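Local coordinates for cohesin (Archaeoglobus fulgidus, PDB 2XDH), which is a cohesin module of a larger non-cellulosomal archaeal protein and probably mediates protein-protein adhesion by binding a dockerin partner, as cohesins generally do, at residues 34-39 against 67-72. Sequence-based numbering, arbitrary orientation. Where two conformers were deposited one is given.
Sequences NLILSY and QIKVGI
Leu35 pairs with Val70, and Leu37 with Ile68, as antiparallel hydrogen-bonded pairs. Strands 34-38 and 67-72 run at 160°, their axes 4.5 Å apart. Four nearly straight backbone bonds join them; Ile68 N to Leu37 O, at 2.8 Å, is the shortest. Asn34-Gly71, Ile36-Lys69 and Ser38-Gln67 are the non-hydrogen-bonded pairs between and beyond them. CA-H groups also lean on the carbonyls, as in Asn34 CA to Val70 O at 3.3 Å.

One face of the pair is apolar. Leu35 CD1 lies alongside Val70 CB at 4.1 Å, and Leu37 CD2 meets Ile68 CD1. Just past strand 34-38, the Tyr39 ring crosses Ile68 at about a right angle, with Tyr39 CE2 3.8 Å from Ile68 CG1. With CG between the backbone N and the carbonyl carbon (chi1 59°), the ring turns back toward Gln67 and Ile68. Phe85, Val87 and Phe89 of strand 82-91 help cover this face.

The other face is mixed. Ile36 CG2 presses on Gln67 CB at 3.5 Å, and the amide of Gln67 lies against the same isoleucine. The Lys69 chain runs beside Ile36: Lys69 CG is 3.9 Å from Ile36 CG1, and Lys69 NZ makes a salt bridge with Glu64. A water accepts from Asn34 ND2 and donates weakly to Ile72 O.

Strand 123-134 bonds the other edge of strand 17-38, so residues 34-38 lie inside a sheet. The contact is an amphipathic strand pair of the cohesin beta-sandwich: Leu35, Leu37, Ile68, Val70 and Tyr39 line the core, while Ile36 packs on the aliphatic parts of Gln67 and Lys69 on the outer face.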
loop_
_atom_site.group_PDB
_atom_site.type_symbol
_atom_site.label_atom_id
_atom_site.label_comp_id
_atom_site.label_asym_id
_atom_site.label_seq_id
_atom_site.Cartn_x
_atom_site.Cartn_y
_atom_site.Cartn_z
ATOM N N ASN A 34 -21.060 -0.177 3.004
ATOM C CA ASN A 34 -22.512 -0.159 2.953
ATOM C C ASN A 34 -22.903 0.419 1.626
ATOM O O ASN A 34 -22.325 1.413 1.191
ATOM C CB ASN A 34 -23.120 0.676 4.073
ATOM C CG ASN A 34 -23.121 -0.060 5.386
ATOM O OD1 ASN A 34 -24.157 -0.540 5.842
ATOM N ND2 ASN A 34 -21.945 -0.194 5.982
ATOM N N LEU A 35 -23.872 -0.204 0.975
ATOM C CA LEU A 35 -24.338 0.315 -0.300
ATOM C C LEU A 35 -25.784 -0.069 -0.538
ATOM O O LEU A 35 -26.350 -0.879 0.208
ATOM C CB LEU A 35 -23.452 -0.177 -1.446
ATOM C CG LEU A 35 -23.318 -1.691 -1.669
ATOM C CD1 LEU A 35 -24.549 -2.259 -2.384
ATOM C CD2 LEU A 35 -22.069 -1.972 -2.483
ATOM N N ILE A 36 -26.373 0.551 -1.561
ATOM C CA ILE A 36 -27.717 0.251 -1.999
ATOM C C ILE A 36 -27.640 -0.118 -3.471
ATOM O O ILE A 36 -27.039 0.612 -4.269
ATOM C CB ILE A 36 -28.623 1.474 -1.847
ATOM C CG1 ILE A 36 -28.760 1.850 -0.367
ATOM C CG2 ILE A 36 -29.988 1.193 -2.434
ATOM C CD1 ILE A 36 -29.566 3.109 -0.151
ATOM N N LEU A 37 -28.214 -1.266 -3.824
ATOM C CA LEU A 37 -28.381 -1.643 -5.230
ATOM C C LEU A 37 -29.840 -1.506 -5.593
ATOM O O LEU A 37 -30.688 -2.185 -5.018
ATOM C CB LEU A 37 -27.964 -3.097 -5.451
ATOM C CG LEU A 37 -28.182 -3.617 -6.877
ATOM C CD1 LEU A 37 -27.193 -2.973 -7.834
ATOM C CD2 LEU A 37 -28.035 -5.134 -6.923
ATOM N N SER A 38 -30.151 -0.614 -6.525
ATOM C CA SER A 38 -31.531 -0.478 -6.971
ATOM C C SER A 38 -31.726 -1.350 -8.198
ATOM O O SER A 38 -30.816 -1.492 -9.010
ATOM C CB SER A 38 -31.866 0.982 -7.292
ATOM O OG SER A 38 -31.836 1.775 -6.120
ATOM N N TYR A 39 -32.910 -1.938 -8.329
ATOM C CA TYR A 39 -33.194 -2.813 -9.458
ATOM C C TYR A 39 -34.561 -2.520 -10.078
ATOM O O TYR A 39 -35.444 -1.992 -9.410
ATOM C CB TYR A 39 -33.106 -4.269 -9.008
ATOM C CG TYR A 39 -34.053 -4.611 -7.891
ATOM C CD1 TYR A 39 -35.301 -5.159 -8.155
ATOM C CD2 TYR A 39 -33.704 -4.391 -6.563
ATOM C CE1 TYR A 39 -36.177 -5.479 -7.127
ATOM C CE2 TYR A 39 -34.574 -4.707 -5.527
ATOM C CZ TYR A 39 -35.811 -5.250 -5.823
ATOM O OH TYR A 39 -36.684 -5.575 -4.808
ATOM N N GLN A 67 -34.975 -1.669 -3.777
ATOM C CA GLN A 67 -33.561 -1.567 -3.440
ATOM C C GLN A 67 -33.093 -2.579 -2.409
ATOM O O GLN A 67 -33.831 -2.960 -1.507
ATOM C CB GLN A 67 -33.166 -0.137 -3.057
ATOM C CG GLN A 67 -33.858 0.462 -1.867
ATOM C CD GLN A 67 -33.591 1.958 -1.765
ATOM O OE1 GLN A 67 -33.508 2.651 -2.779
ATOM N NE2 GLN A 67 -33.441 2.459 -0.540
ATOM N N ILE A 68 -31.860 -3.033 -2.584
ATOM C CA ILE A 68 -31.246 -3.974 -1.672
ATOM C C ILE A 68 -30.156 -3.231 -0.914
ATOM O O ILE A 68 -29.198 -2.756 -1.514
ATOM C CB ILE A 68 -30.610 -5.138 -2.442
ATOM C CG1 ILE A 68 -31.642 -5.753 -3.396
ATOM C CG2 ILE A 68 -30.046 -6.172 -1.462
ATOM C CD1 ILE A 68 -31.031 -6.547 -4.547
ATOM N N LYS A 69 -30.327 -3.091 0.394
ATOM C CA LYS A 69 -29.298 -2.489 1.226
ATOM C C LYS A 69 -28.382 -3.592 1.708
ATOM O O LYS A 69 -28.834 -4.595 2.264
ATOM C CB LYS A 69 -29.924 -1.751 2.419
ATOM C CG LYS A 69 -30.792 -0.564 2.008
ATOM C CD LYS A 69 -31.230 0.285 3.190
ATOM C CE LYS A 69 -31.864 1.587 2.709
ATOM N NZ LYS A 69 -32.405 2.423 3.822
ATOM N N VAL A 70 -27.088 -3.407 1.497
ATOM C CA VAL A 70 -26.120 -4.428 1.819
ATOM C C VAL A 70 -25.075 -3.844 2.735
ATOM O O VAL A 70 -24.592 -2.735 2.508
ATOM C CB VAL A 70 -25.413 -4.958 0.547
ATOM C CG1 VAL A 70 -24.266 -5.894 0.929
ATOM C CG2 VAL A 70 -26.421 -5.650 -0.364
ATOM N N GLY A 71 -24.731 -4.594 3.777
ATOM C CA GLY A 71 -23.705 -4.169 4.700
ATOM C C GLY A 71 -22.672 -5.274 4.797
ATOM O O GLY A 71 -23.015 -6.448 4.981
ATOM N N ILE A 72 -21.403 -4.902 4.670
ATOM C CA ILE A 72 -20.302 -5.858 4.799
ATOM C C ILE A 72 -19.260 -5.298 5.768
ATOM O O ILE A 72 -18.848 -4.137 5.654
ATOM C CB ILE A 72 -19.611 -6.105 3.439
ATOM C CG1 ILE A 72 -20.574 -6.794 2.467
ATOM C CG2 ILE A 72 -18.373 -6.971 3.627
ATOM C CD1 ILE A 72 -20.197 -6.655 1.008
HETATM O O HOH W 1 -20.687 -2.477 7.424
#